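Local structure of aromatic-L-amino-acid decarboxylase (6EEW) at residues 145-150 against 294-299; 229-234 against 416-421; 257-262 against 302-307; 268-273 against 284-289. The protein catalyses the pyridoxal phosphate-dependent decarboxylation of L-tryptophan to tryptamine and of 5-hydroxy-L-tryptophan to serotonin. One frame throughout, in Å; residues are numbered along the deposited sequence.

Interactions 1, 3 and 4 are buried contacts within the large pyridoxal phosphate-binding domain, whereas interaction 2, at its margin, is only partly buried and brings in the loop after strand 414-416 of the smaller antiparallel sheet. Interactions 3 and 4 have centres about 4 Å apart and lie on strands 251-258 and 283-287, neighbours in the same sheet. Interaction 1 touches interaction 3, where Leu304 and Ile307 pack on Cys295, Leu149 and Pro150. Aliphatic groups dominate all three inner contacts, although interaction 1 adds a bridging water and interaction 3 a tyrosine side chain. Interaction 2 differs in setting a carboxylate against a proline ring.

Interaction 1 of 4, residues 145-150 against 294-299; sequences QILKLP and ACICPE
Ile146 and Leu147, at the C-terminal end of helix 130-146, pack on Cys295 and Ile296 where that helix is closed by a Schellman motif. Lys148 leaves the helix with a positive phi of 54°, and its N bonds back to Gln145 O at 2.7 Å, so the chain turns away just past the two apolar side chains. The tight part centres on Ile296. Its CB lies 3.7 Å from Ile146 CG2, the two isoleucines running side by side and pointing the same way. With CG1 between the backbone N and the carbonyl carbon (chi1 68°), Ile296 sets CG2 beside the N, facing Leu147. From the inner side comes one branch of Leu147: CD2 sits 3.7 Å from Ile296 CG2 and also touches the backbone, 4.0 Å from Ile296 N. Cys295 contributes less, its CB meeting Leu147 CD2 at 4.2 Å. Ile146 CG2 and Leu147 CD2 both touch Ile296 CG2, from directions about a right angle apart. This half continues into the protein core, since Leu147 also rests on Leu315 and Trp331 of the central sheet and Ile296 on Leu390 of helix 375-409.

Toward solvent the contact is looser. Ile146 is partly exposed and also packs on Ala67 of the second subunit, while Lys148 and Pro298 stay at the margin, not touching the facing segment. Arg301 binds the carbonyl oxygens of Leu147 and Lys148, tying the end of the helix to the chain beyond Glu299. A water molecule bridges the backbones, donating to Ile146 O at 3.1 Å and to Ile296 O at 2.6 Å.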
loop_
_atom_site.group_PDB
_atom_site.type_symbol
_atom_site.label_atom_id
_atom_site.label_comp_id
_atom_site.label_asym_id
_atom_site.label_seq_id
_atom_site.Cartn_x
_atom_site.Cartn_y
_atom_site.Cartn_z
ATOM N N GLN A 145 -4.770 -2.121 23.590
ATOM C CA GLN A 145 -5.380 -2.006 24.911
ATOM C C GLN A 145 -6.863 -1.664 24.820
ATOM O O GLN A 145 -7.676 -2.187 25.596
ATOM C CB GLN A 145 -4.667 -0.941 25.738
ATOM C CG GLN A 145 -3.220 -1.225 26.033
ATOM C CD GLN A 145 -2.560 -0.026 26.685
ATOM O OE1 GLN A 145 -2.786 0.241 27.859
ATOM N NE2 GLN A 145 -1.787 0.732 25.913
ATOM N N ILE A 146 -7.241 -0.762 23.909
ATOM C CA ILE A 146 -8.667 -0.489 23.759
ATOM C C ILE A 146 -9.389 -1.778 23.401
ATOM O O ILE A 146 -10.448 -2.095 23.951
ATOM C CB ILE A 146 -8.913 0.616 22.712
ATOM C CG1 ILE A 146 -8.368 1.962 23.194
ATOM C CG2 ILE A 146 -10.388 0.794 22.450
ATOM C CD1 ILE A 146 -8.006 2.884 22.043
ATOM N N LEU A 147 -8.801 -2.568 22.504
ATOM C CA LEU A 147 -9.390 -3.855 22.173
ATOM C C LEU A 147 -9.245 -4.858 23.294
ATOM O O LEU A 147 -9.741 -5.980 23.151
ATOM C CB LEU A 147 -8.755 -4.407 20.896
ATOM C CG LEU A 147 -8.969 -3.545 19.643
ATOM C CD1 LEU A 147 -8.071 -3.998 18.469
ATOM C CD2 LEU A 147 -10.443 -3.510 19.255
ATOM N N LYS A 148 -8.561 -4.491 24.385
ATOM C CA LYS A 148 -8.340 -5.388 25.524
ATOM C C LYS A 148 -7.710 -6.705 25.089
ATOM O O LYS A 148 -8.102 -7.788 25.536
ATOM C CB LYS A 148 -9.628 -5.631 26.322
ATOM C CG LYS A 148 -10.177 -4.387 27.040
ATOM C CD LYS A 148 -11.465 -4.699 27.771
ATOM C CE LYS A 148 -12.125 -3.447 28.353
ATOM N NZ LYS A 148 -11.246 -2.703 29.316
ATOM N N LEU A 149 -6.702 -6.603 24.225
ATOM C CA LEU A 149 -5.911 -7.752 23.838
ATOM C C LEU A 149 -4.874 -8.065 24.919
ATOM O O LEU A 149 -4.418 -7.170 25.639
ATOM C CB LEU A 149 -5.193 -7.481 22.518
ATOM C CG LEU A 149 -6.040 -7.030 21.326
ATOM C CD1 LEU A 149 -5.146 -6.841 20.100
ATOM C CD2 LEU A 149 -7.156 -8.040 21.039
ATOM N N PRO A 150 -4.477 -9.323 25.046
ATOM C CA PRO A 150 -3.439 -9.666 26.025
ATOM C C PRO A 150 -2.114 -8.988 25.694
ATOM O O PRO A 150 -1.885 -8.503 24.587
ATOM C CB PRO A 150 -3.331 -11.191 25.924
ATOM C CG PRO A 150 -3.949 -11.548 24.596
ATOM C CD PRO A 150 -4.985 -10.486 24.305
ATOM N N ALA A 294 -15.716 -2.551 16.027
ATOM C CA ALA A 294 -16.812 -2.577 17.003
ATOM C C ALA A 294 -16.377 -3.162 18.337
ATOM O O ALA A 294 -16.972 -2.865 19.378
ATOM C CB ALA A 294 -17.980 -3.386 16.448
ATOM N N CYS A 295 -15.375 -4.022 18.322
ATOM C CA CYS A 295 -14.908 -4.645 19.541
ATOM C C CYS A 295 -14.240 -3.659 20.482
ATOM O O CYS A 295 -13.818 -4.080 21.567
ATOM C CB CYS A 295 -13.962 -5.787 19.190
ATOM S SG CYS A 295 -14.815 -7.156 18.339
ATOM N N ILE A 296 -14.149 -2.374 20.115
ATOM C CA ILE A 296 -13.786 -1.355 21.093
ATOM C C ILE A 296 -14.906 -1.089 22.086
ATOM O O ILE A 296 -14.683 -0.406 23.094
ATOM C CB ILE A 296 -13.399 -0.042 20.388
ATOM C CG1 ILE A 296 -14.636 0.581 19.729
ATOM C CG2 ILE A 296 -12.295 -0.310 19.365
ATOM C CD1 ILE A 296 -14.391 1.974 19.181
ATOM N N CYS A 297 -16.120 -1.626 21.831
ATOM C CA CYS A 297 -17.252 -1.507 22.751
ATOM C C CYS A 297 -17.403 -2.755 23.592
ATOM O O CYS A 297 -17.361 -3.871 23.055
ATOM C CB CYS A 297 -18.545 -1.257 21.993
ATOM S SG CYS A 297 -18.484 0.259 21.075
ATOM N N PRO A 298 -17.576 -2.612 24.901
ATOM C CA PRO A 298 -17.694 -3.810 25.749
ATOM C C PRO A 298 -18.763 -4.795 25.304
ATOM O O PRO A 298 -18.504 -6.006 25.325
ATOM C CB PRO A 298 -18.003 -3.214 27.131
ATOM C CG PRO A 298 -18.493 -1.818 26.859
ATOM C CD PRO A 298 -17.732 -1.367 25.669
ATOM N N GLU A 299 -19.914 -4.323 24.816
ATOM C CA GLU A 299 -20.965 -5.257 24.419
ATOM C C GLU A 299 -20.617 -6.025 23.157
ATOM O O GLU A 299 -21.407 -6.870 22.726
ATOM C CB GLU A 299 -22.302 -4.538 24.231
ATOM C CG GLU A 299 -22.383 -3.608 23.048
ATOM C CD GLU A 299 -21.899 -2.218 23.375
ATOM O OE1 GLU A 299 -21.036 -2.095 24.281
ATOM O OE2 GLU A 299 -22.400 -1.254 22.746
HETATM O O HOH W 1 -12.808 -0.232 24.847
#

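Interaction 2 of 4, residues 229-234 against 416-421; sequences TDFGIS and IVVPRN
Asp230 and Phe231, the two central residues of a type I' beta turn from Thr229 to Gly232, meet Pro419 and Val418 in the loop that follows strand 414-416. The contact therefore joins the large cofactor-binding domain, at the loop before helix 235-247, to the four-stranded antiparallel sheet of the smaller domain. The side chains of Asp230 and Pro419 cross at a slant, and the carboxylate lays its flat face over two carbons of the proline ring: OD2 is 3.4 Å from Pro419 CG, and OD1 is 3.5 Å from Pro419 CD. This is a van der Waals contact.

Phe231 and Val418 run instead at about a right angle to each other. One methyl of the valine, CG1, comes to the edge of the phenyl ring near its plane, 4.0 Å from Phe231 CE2, so the ring meets it by its rim. With CG1 beside its own backbone N (chi1 -72°), Val418 directs this branch at the turn. The valine also packs on Cys426 of strand 424-429, and Phe231 on Gln201 and Thr225. The turn is fastened from inside: Gly232 N bonds to Thr229 O at 3.1 Å, and Thr229 OG1, whose second partner is Thr226 O, is hydrogen-bonded to Gly232 O at 2.8 Å, tilted 18° from the carbonyl plane.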
loop_
_atom_site.group_PDB
_atom_site.type_symbol
_atom_site.label_atom_id
_atom_site.label_comp_id
_atom_site.label_asym_id
_atom_site.label_seq_id
_atom_site.Cartn_x
_atom_site.Cartn_y
_atom_site.Cartn_z
ATOM N N THR A 229 -26.017 -22.453 11.308
ATOM C CA THR A 229 -25.067 -21.716 12.135
ATOM C C THR A 229 -24.986 -20.243 11.743
ATOM O O THR A 229 -24.014 -19.557 12.090
ATOM C CB THR A 229 -23.677 -22.351 12.061
ATOM O OG1 THR A 229 -23.253 -22.427 10.692
ATOM C CG2 THR A 229 -23.722 -23.768 12.641
ATOM N N ASP A 230 -25.989 -19.744 11.017
ATOM C CA ASP A 230 -25.949 -18.402 10.440
ATOM C C ASP A 230 -24.720 -18.211 9.555
ATOM O O ASP A 230 -24.144 -17.119 9.499
ATOM C CB ASP A 230 -26.003 -17.326 11.523
ATOM C CG ASP A 230 -27.299 -17.380 12.333
ATOM O OD1 ASP A 230 -28.338 -17.811 11.772
ATOM O OD2 ASP A 230 -27.282 -16.956 13.513
ATOM N N PHE A 231 -24.318 -19.284 8.867
ATOM C CA PHE A 231 -23.199 -19.270 7.922
ATOM C C PHE A 231 -21.897 -18.871 8.602
ATOM O O PHE A 231 -21.033 -18.233 7.996
ATOM C CB PHE A 231 -23.488 -18.363 6.721
ATOM C CG PHE A 231 -24.743 -18.737 5.982
ATOM C CD1 PHE A 231 -24.779 -19.868 5.176
ATOM C CD2 PHE A 231 -25.888 -17.965 6.100
ATOM C CE1 PHE A 231 -25.938 -20.226 4.498
ATOM C CE2 PHE A 231 -27.043 -18.310 5.422
ATOM C CZ PHE A 231 -27.071 -19.442 4.622
ATOM N N GLY A 232 -21.795 -19.184 9.887
ATOM C CA GLY A 232 -20.527 -19.169 10.574
ATOM C C GLY A 232 -19.926 -20.554 10.579
ATOM O O GLY A 232 -20.631 -21.540 10.372
ATOM N N ILE A 233 -18.610 -20.633 10.767
ATOM C CA ILE A 233 -17.939 -21.931 10.738
ATOM C C ILE A 233 -18.388 -22.792 11.914
ATOM O O ILE A 233 -18.388 -22.355 13.072
ATOM C CB ILE A 233 -16.415 -21.757 10.728
ATOM C CG1 ILE A 233 -15.970 -21.088 9.423
ATOM C CG2 ILE A 233 -15.731 -23.117 10.887
ATOM C CD1 ILE A 233 -14.465 -21.015 9.246
ATOM N N SER A 234 -18.766 -24.023 11.629
ATOM C CA SER A 234 -19.034 -24.972 12.698
ATOM C C SER A 234 -17.731 -25.630 13.135
ATOM O O SER A 234 -17.060 -26.260 12.306
ATOM C CB SER A 234 -20.020 -26.030 12.249
ATOM O OG SER A 234 -19.932 -27.142 13.113
ATOM N N ILE A 416 -36.255 -10.621 7.421
ATOM C CA ILE A 416 -34.835 -10.553 7.739
ATOM C C ILE A 416 -34.248 -11.944 7.529
ATOM O O ILE A 416 -34.670 -12.907 8.177
ATOM C CB ILE A 416 -34.608 -10.063 9.177
ATOM C CG1 ILE A 416 -35.357 -8.751 9.431
ATOM C CG2 ILE A 416 -33.125 -9.858 9.423
ATOM C CD1 ILE A 416 -34.854 -7.581 8.607
ATOM N N VAL A 417 -33.255 -12.043 6.641
ATOM C CA VAL A 417 -32.771 -13.347 6.194
ATOM C C VAL A 417 -31.837 -13.981 7.218
ATOM O O VAL A 417 -31.861 -15.199 7.423
ATOM C CB VAL A 417 -32.085 -13.193 4.826
ATOM C CG1 VAL A 417 -31.503 -14.521 4.372
ATOM C CG2 VAL A 417 -33.069 -12.645 3.798
ATOM N N VAL A 418 -31.009 -13.179 7.882
ATOM C CA VAL A 418 -30.037 -13.682 8.848
ATOM C C VAL A 418 -29.898 -12.636 9.944
ATOM O O VAL A 418 -30.163 -11.454 9.694
ATOM C CB VAL A 418 -28.684 -13.969 8.177
ATOM C CG1 VAL A 418 -28.786 -15.199 7.304
ATOM C CG2 VAL A 418 -28.247 -12.761 7.348
ATOM N N PRO A 419 -29.481 -13.004 11.153
ATOM C CA PRO A 419 -29.481 -12.030 12.251
ATOM C C PRO A 419 -28.537 -10.869 11.969
ATOM O O PRO A 419 -27.452 -11.047 11.414
ATOM C CB PRO A 419 -29.032 -12.857 13.468
ATOM C CG PRO A 419 -29.283 -14.278 13.075
ATOM C CD PRO A 419 -29.065 -14.341 11.598
ATOM N N ARG A 420 -28.969 -9.668 12.354
ATOM C CA ARG A 420 -28.140 -8.472 12.272
ATOM C C ARG A 420 -27.167 -8.476 13.444
ATOM O O ARG A 420 -27.580 -8.283 14.589
ATOM C CB ARG A 420 -29.012 -7.217 12.282
ATOM C CG ARG A 420 -28.216 -5.914 12.345
ATOM C CD ARG A 420 -28.995 -4.777 13.001
ATOM N NE ARG A 420 -29.389 -5.114 14.362
ATOM C CZ ARG A 420 -28.574 -5.091 15.411
ATOM N NH1 ARG A 420 -27.301 -4.755 15.269
ATOM N NH2 ARG A 420 -29.028 -5.427 16.603
ATOM N N ASN A 421 -25.877 -8.702 13.163
ATOM C CA ASN A 421 -24.859 -8.733 14.207
ATOM C C ASN A 421 -24.248 -7.370 14.487
ATOM O O ASN A 421 -23.814 -7.111 15.612
ATOM C CB ASN A 421 -23.716 -9.670 13.808
ATOM C CG ASN A 421 -24.168 -11.095 13.587
ATOM O OD1 ASN A 421 -24.907 -11.659 14.396
ATOM N ND2 ASN A 421 -23.726 -11.686 12.479
#

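Interaction 3 of 4, residues 257-262 against 302-307; sequences ATLGTT and HYLDGI. With TRP (tryptophan), chain E.
The carbonyl O of Leu304, whose side chain meets Leu259, accepts Ile307 N at 2.9 Å and closes a type II beta turn. Two residues earlier, Asp305 N bonds to His302 O, at 2.9 Å, so the short 3-10 segment 302-304 is firmly shaped where it faces the end of strand 251-258. Leu259, just past that strand, points its side chain at it, CG standing anti to the backbone N (chi1 -158°) to extend both methyls to Tyr303. Its CD2 touches Tyr303 CB at 3.8 Å and Leu304 CD2 at 4.0 Å, the two leucines crossing at about a right angle. The other branch, CD1, approaches the tyrosine ring obliquely, 4.0 Å from Tyr303 CD1. One face of that ring is covered by the imidazole of His302, whose CE1 stands 3.4 Å above the centre.

Segment 257-262 runs on to the active site of this fold type I decarboxylase: Thr262 lines the pocket of the bound tryptophan, with its CB 3.6 Å from the ligand N. Thr262 O is hydrogen-bonded to Arg469 NH2, and Thr261 OG1 to Ala266 N. Apolar and buried, the contact thus rests on van der Waals packing, the polar bonds lying further along, near the substrate.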
loop_
_atom_site.group_PDB
_atom_site.type_symbol
_atom_site.label_atom_id
_atom_site.label_comp_id
_atom_site.label_asym_id
_atom_site.label_seq_id
_atom_site.Cartn_x
_atom_site.Cartn_y
_atom_site.Cartn_z
ATOM N N ALA A 257 -10.081 -17.283 10.316
ATOM C CA ALA A 257 -11.375 -17.133 10.966
ATOM C C ALA A 257 -11.860 -15.700 10.770
ATOM O O ALA A 257 -11.180 -14.745 11.173
ATOM C CB ALA A 257 -11.271 -17.476 12.448
ATOM N N THR A 258 -13.050 -15.554 10.191
ATOM C CA THR A 258 -13.600 -14.258 9.819
ATOM C C THR A 258 -14.630 -13.773 10.835
ATOM O O THR A 258 -15.608 -14.472 11.134
ATOM C CB THR A 258 -14.249 -14.330 8.446
ATOM O OG1 THR A 258 -13.327 -14.924 7.528
ATOM C CG2 THR A 258 -14.632 -12.931 7.975
ATOM N N LEU A 259 -14.395 -12.571 11.354
ATOM C CA LEU A 259 -15.296 -11.867 12.251
ATOM C C LEU A 259 -15.989 -10.784 11.429
ATOM O O LEU A 259 -15.510 -9.658 11.323
ATOM C CB LEU A 259 -14.526 -11.293 13.427
ATOM C CG LEU A 259 -15.347 -11.010 14.671
ATOM C CD1 LEU A 259 -16.002 -12.303 15.143
ATOM C CD2 LEU A 259 -14.457 -10.428 15.745
ATOM N N GLY A 260 -17.115 -11.142 10.819
ATOM C CA GLY A 260 -17.877 -10.202 10.021
ATOM C C GLY A 260 -17.620 -10.347 8.539
ATOM O O GLY A 260 -16.968 -9.499 7.920
ATOM N N THR A 261 -18.134 -11.426 7.955
ATOM C CA THR A 261 -17.929 -11.657 6.538
ATOM C C THR A 261 -18.554 -10.546 5.696
ATOM O O THR A 261 -19.477 -9.847 6.124
ATOM C CB THR A 261 -18.491 -13.018 6.138
ATOM O OG1 THR A 261 -19.915 -13.013 6.312
ATOM C CG2 THR A 261 -17.847 -14.103 6.993
ATOM N N THR A 262 -18.034 -10.402 4.466
ATOM C CA THR A 262 -18.462 -9.323 3.584
ATOM C C THR A 262 -19.911 -9.487 3.158
ATOM O O THR A 262 -20.618 -8.488 2.986
ATOM C CB THR A 262 -17.566 -9.264 2.333
ATOM O OG1 THR A 262 -17.505 -10.556 1.720
ATOM C CG2 THR A 262 -16.138 -8.814 2.678
ATOM N N HIS A 302 -17.049 -9.620 23.482
ATOM C CA HIS A 302 -17.173 -11.070 23.586
ATOM C C HIS A 302 -16.766 -11.757 22.288
ATOM O O HIS A 302 -16.329 -12.914 22.306
ATOM C CB HIS A 302 -18.607 -11.473 23.954
ATOM C CG HIS A 302 -19.616 -11.165 22.889
ATOM N ND1 HIS A 302 -19.929 -12.061 21.888
ATOM C CD2 HIS A 302 -20.348 -10.055 22.640
ATOM C CE1 HIS A 302 -20.831 -11.528 21.085
ATOM N NE2 HIS A 302 -21.103 -10.309 21.518
ATOM N N TYR A 303 -16.877 -11.064 21.154
ATOM C CA TYR A 303 -16.490 -11.695 19.901
ATOM C C TYR A 303 -15.006 -12.043 19.860
ATOM O O TYR A 303 -14.595 -12.841 19.016
ATOM C CB TYR A 303 -16.859 -10.815 18.719
ATOM C CG TYR A 303 -18.307 -10.945 18.309
ATOM C CD1 TYR A 303 -18.827 -12.156 17.908
ATOM C CD2 TYR A 303 -19.146 -9.832 18.287
ATOM C CE1 TYR A 303 -20.146 -12.278 17.514
ATOM C CE2 TYR A 303 -20.458 -9.932 17.878
ATOM C CZ TYR A 303 -20.959 -11.160 17.496
ATOM O OH TYR A 303 -22.275 -11.272 17.099
ATOM N N LEU A 304 -14.184 -11.423 20.701
ATOM C CA LEU A 304 -12.769 -11.759 20.764
ATOM C C LEU A 304 -12.427 -12.690 21.918
ATOM O O LEU A 304 -11.243 -12.869 22.213
ATOM C CB LEU A 304 -11.916 -10.493 20.866
ATOM C CG LEU A 304 -11.909 -9.600 19.630
ATOM C CD1 LEU A 304 -11.057 -8.371 19.874
ATOM C CD2 LEU A 304 -11.416 -10.356 18.410
ATOM N N ASP A 305 -13.418 -13.259 22.602
ATOM C CA ASP A 305 -13.089 -14.211 23.654
ATOM C C ASP A 305 -12.261 -15.340 23.055
ATOM O O ASP A 305 -12.642 -15.928 22.038
ATOM C CB ASP A 305 -14.359 -14.765 24.317
ATOM C CG ASP A 305 -15.016 -13.771 25.282
ATOM O OD1 ASP A 305 -14.416 -12.713 25.587
ATOM O OD2 ASP A 305 -16.142 -14.065 25.742
ATOM N N GLY A 306 -11.155 -15.680 23.721
ATOM C CA GLY A 306 -10.186 -16.624 23.195
ATOM C C GLY A 306 -9.048 -16.027 22.390
ATOM O O GLY A 306 -8.155 -16.770 21.963
ATOM N N ILE A 307 -9.023 -14.706 22.188
ATOM C CA ILE A 307 -7.980 -14.103 21.366
ATOM C C ILE A 307 -6.586 -14.432 21.879
ATOM O O ILE A 307 -5.610 -14.337 21.127
ATOM C CB ILE A 307 -8.193 -12.584 21.268
ATOM C CG1 ILE A 307 -7.259 -11.966 20.210
ATOM C CG2 ILE A 307 -8.004 -11.932 22.634
ATOM C CD1 ILE A 307 -7.548 -12.396 18.777
HETATM N N TRP E . -16.403 -5.957 1.605
HETATM C CA TRP E . -17.033 -5.436 0.402
HETATM C C TRP E . -16.794 -6.343 -0.803
HETATM O O TRP E . -15.998 -6.023 -1.688
HETATM C CB TRP E . -16.530 -4.017 0.122
HETATM C CG TRP E . -15.039 -3.809 0.281
HETATM C CD1 TRP E . -14.040 -4.653 -0.106
HETATM C CD2 TRP E . -14.391 -2.670 0.882
HETATM N NE1 TRP E . -12.812 -4.114 0.217
HETATM C CE2 TRP E . -13.002 -2.899 0.821
HETATM C CE3 TRP E . -14.853 -1.485 1.464
HETATM C CZ2 TRP E . -12.075 -1.989 1.317
HETATM C CZ3 TRP E . -13.932 -0.582 1.955
HETATM C CH2 TRP E . -12.560 -0.838 1.880
HETATM O OXT TRP E . -17.402 -7.413 -0.925
#

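Interaction 4 of 4, residues 268-273 against 284-289; sequences DPVDSL and IHVDAA
Chi1 values of 168° in Val270 and 173° in Val286 set each CG2 beside its backbone N, and the two methyls meet at 4.0 Å, the side chains crossing at about a right angle. Ile284 is stretched out, CG1 opposite the backbone N (chi1 -179°), which carries CD1 across to helix 270-280. There it lies against the main chain, 4.0 Å from Leu273 C and 4.1 Å from Leu273 O, and 4.2 Å from Leu273 CB.

Helix and strand belong to a beta-alpha-beta crossover, strand 251-258, helix 270-280 and strand 283-287, in the central sheet of the fold type I large domain. Ile284 and Val286 line the face of strand 283-287 toward the helix, and Val310 packs on both Ile284 and Val270. The side chains of His285 and Asp287, on the other face of the strand, reach helix 167-186.

Ahead of the helix, Asp268 ties three elements together, OD2 bonded to Thr258 N of the first strand and OD1 to Ile233 N. Pro269 occupies the N-cap position, and its O receives Leu273 N at 3.1 Å. In the first turn, Asp271 OD1 accepts Ser272 N at 2.7 Å, a short but bent bond out of the carboxylate plane.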
loop_
_atom_site.group_PDB
_atom_site.type_symbol
_atom_site.label_atom_id
_atom_site.label_comp_id
_atom_site.label_asym_id
_atom_site.label_seq_id
_atom_site.Cartn_x
_atom_site.Cartn_y
_atom_site.Cartn_z
ATOM N N ASP A 268 -17.328 -16.137 12.720
ATOM C CA ASP A 268 -16.751 -17.419 13.096
ATOM C C ASP A 268 -16.395 -17.400 14.573
ATOM O O ASP A 268 -15.895 -16.388 15.070
ATOM C CB ASP A 268 -15.508 -17.717 12.263
ATOM C CG ASP A 268 -15.802 -17.776 10.780
ATOM O OD1 ASP A 268 -16.820 -18.397 10.402
ATOM O OD2 ASP A 268 -15.022 -17.182 10.000
ATOM N N PRO A 269 -16.616 -18.508 15.290
ATOM C CA PRO A 269 -16.426 -18.501 16.749
ATOM C C PRO A 269 -14.948 -18.597 17.091
ATOM O O PRO A 269 -14.336 -19.663 16.975
ATOM C CB PRO A 269 -17.216 -19.740 17.208
ATOM C CG PRO A 269 -17.134 -20.681 16.051
ATOM C CD PRO A 269 -17.096 -19.810 14.798
ATOM N N VAL A 270 -14.370 -17.473 17.515
ATOM C CA VAL A 270 -12.939 -17.437 17.805
ATOM C C VAL A 270 -12.579 -18.421 18.911
ATOM O O VAL A 270 -11.564 -19.122 18.829
ATOM C CB VAL A 270 -12.505 -16.005 18.167
ATOM C CG1 VAL A 270 -11.112 -16.017 18.752
ATOM C CG2 VAL A 270 -12.560 -15.109 16.934
ATOM N N ASP A 271 -13.413 -18.505 19.951
ATOM C CA ASP A 271 -13.046 -19.260 21.149
ATOM C C ASP A 271 -12.874 -20.746 20.855
ATOM O O ASP A 271 -11.894 -21.357 21.296
ATOM C CB ASP A 271 -14.083 -19.038 22.258
ATOM C CG ASP A 271 -15.504 -19.130 21.750
ATOM O OD1 ASP A 271 -15.673 -19.501 20.562
ATOM O OD2 ASP A 271 -16.442 -18.805 22.525
ATOM N N SER A 272 -13.826 -21.362 20.140
ATOM C CA SER A 272 -13.704 -22.793 19.835
ATOM C C SER A 272 -12.698 -23.070 18.712
ATOM O O SER A 272 -11.909 -24.034 18.785
ATOM C CB SER A 272 -15.069 -23.367 19.461
ATOM O OG SER A 272 -15.669 -22.610 18.428
ATOM N N LEU A 273 -12.718 -22.234 17.662
ATOM C CA LEU A 273 -11.832 -22.457 16.525
ATOM C C LEU A 273 -10.375 -22.324 16.927
ATOM O O LEU A 273 -9.524 -23.077 16.445
ATOM C CB LEU A 273 -12.158 -21.486 15.389
ATOM C CG LEU A 273 -13.523 -21.639 14.727
ATOM C CD1 LEU A 273 -13.709 -20.584 13.653
ATOM C CD2 LEU A 273 -13.686 -23.038 14.151
ATOM N N ILE A 284 -3.766 -19.630 13.397
ATOM C CA ILE A 284 -5.084 -19.037 13.240
ATOM C C ILE A 284 -4.952 -17.523 13.177
ATOM O O ILE A 284 -4.363 -16.888 14.068
ATOM C CB ILE A 284 -6.051 -19.483 14.350
ATOM C CG1 ILE A 284 -7.424 -18.840 14.126
ATOM C CG2 ILE A 284 -5.465 -19.225 15.739
ATOM C CD1 ILE A 284 -8.491 -19.390 15.037
ATOM N N HIS A 285 -5.501 -16.952 12.114
ATOM C CA HIS A 285 -5.538 -15.515 11.924
ATOM C C HIS A 285 -6.993 -15.096 11.914
ATOM O O HIS A 285 -7.817 -15.714 11.227
ATOM C CB HIS A 285 -4.854 -15.083 10.615
ATOM C CG HIS A 285 -5.056 -13.637 10.299
ATOM N ND1 HIS A 285 -4.218 -12.647 10.766
ATOM C CD2 HIS A 285 -6.042 -13.003 9.615
ATOM C CE1 HIS A 285 -4.671 -11.466 10.371
ATOM N NE2 HIS A 285 -5.774 -11.657 9.667
ATOM N N VAL A 286 -7.307 -14.061 12.677
ATOM C CA VAL A 286 -8.653 -13.524 12.740
ATOM C C VAL A 286 -8.694 -12.290 11.851
ATOM O O VAL A 286 -8.025 -11.281 12.125
ATOM C CB VAL A 286 -9.075 -13.221 14.179
ATOM C CG1 VAL A 286 -10.398 -12.507 14.191
ATOM C CG2 VAL A 286 -9.169 -14.538 14.956
ATOM N N ASP A 287 -9.466 -12.402 10.767
ATOM C CA ASP A 287 -9.750 -11.281 9.873
ATOM C C ASP A 287 -10.956 -10.545 10.442
ATOM O O ASP A 287 -12.091 -11.018 10.344
ATOM C CB ASP A 287 -10.022 -11.760 8.451
ATOM C CG ASP A 287 -10.432 -10.618 7.520
ATOM O OD1 ASP A 287 -10.197 -9.433 7.868
ATOM O OD2 ASP A 287 -10.979 -10.894 6.430
ATOM N N ALA A 288 -10.704 -9.396 11.063
ATOM C CA ALA A 288 -11.785 -8.560 11.553
ATOM C C ALA A 288 -11.751 -7.226 10.829
ATOM O O ALA A 288 -11.750 -6.170 11.471
ATOM C CB ALA A 288 -11.684 -8.368 13.068
ATOM N N ALA A 289 -11.685 -7.266 9.495
ATOM C CA ALA A 289 -11.566 -6.024 8.740
ATOM C C ALA A 289 -12.648 -5.030 9.144
ATOM O O ALA A 289 -12.354 -3.894 9.529
ATOM C CB ALA A 289 -11.646 -6.303 7.244
#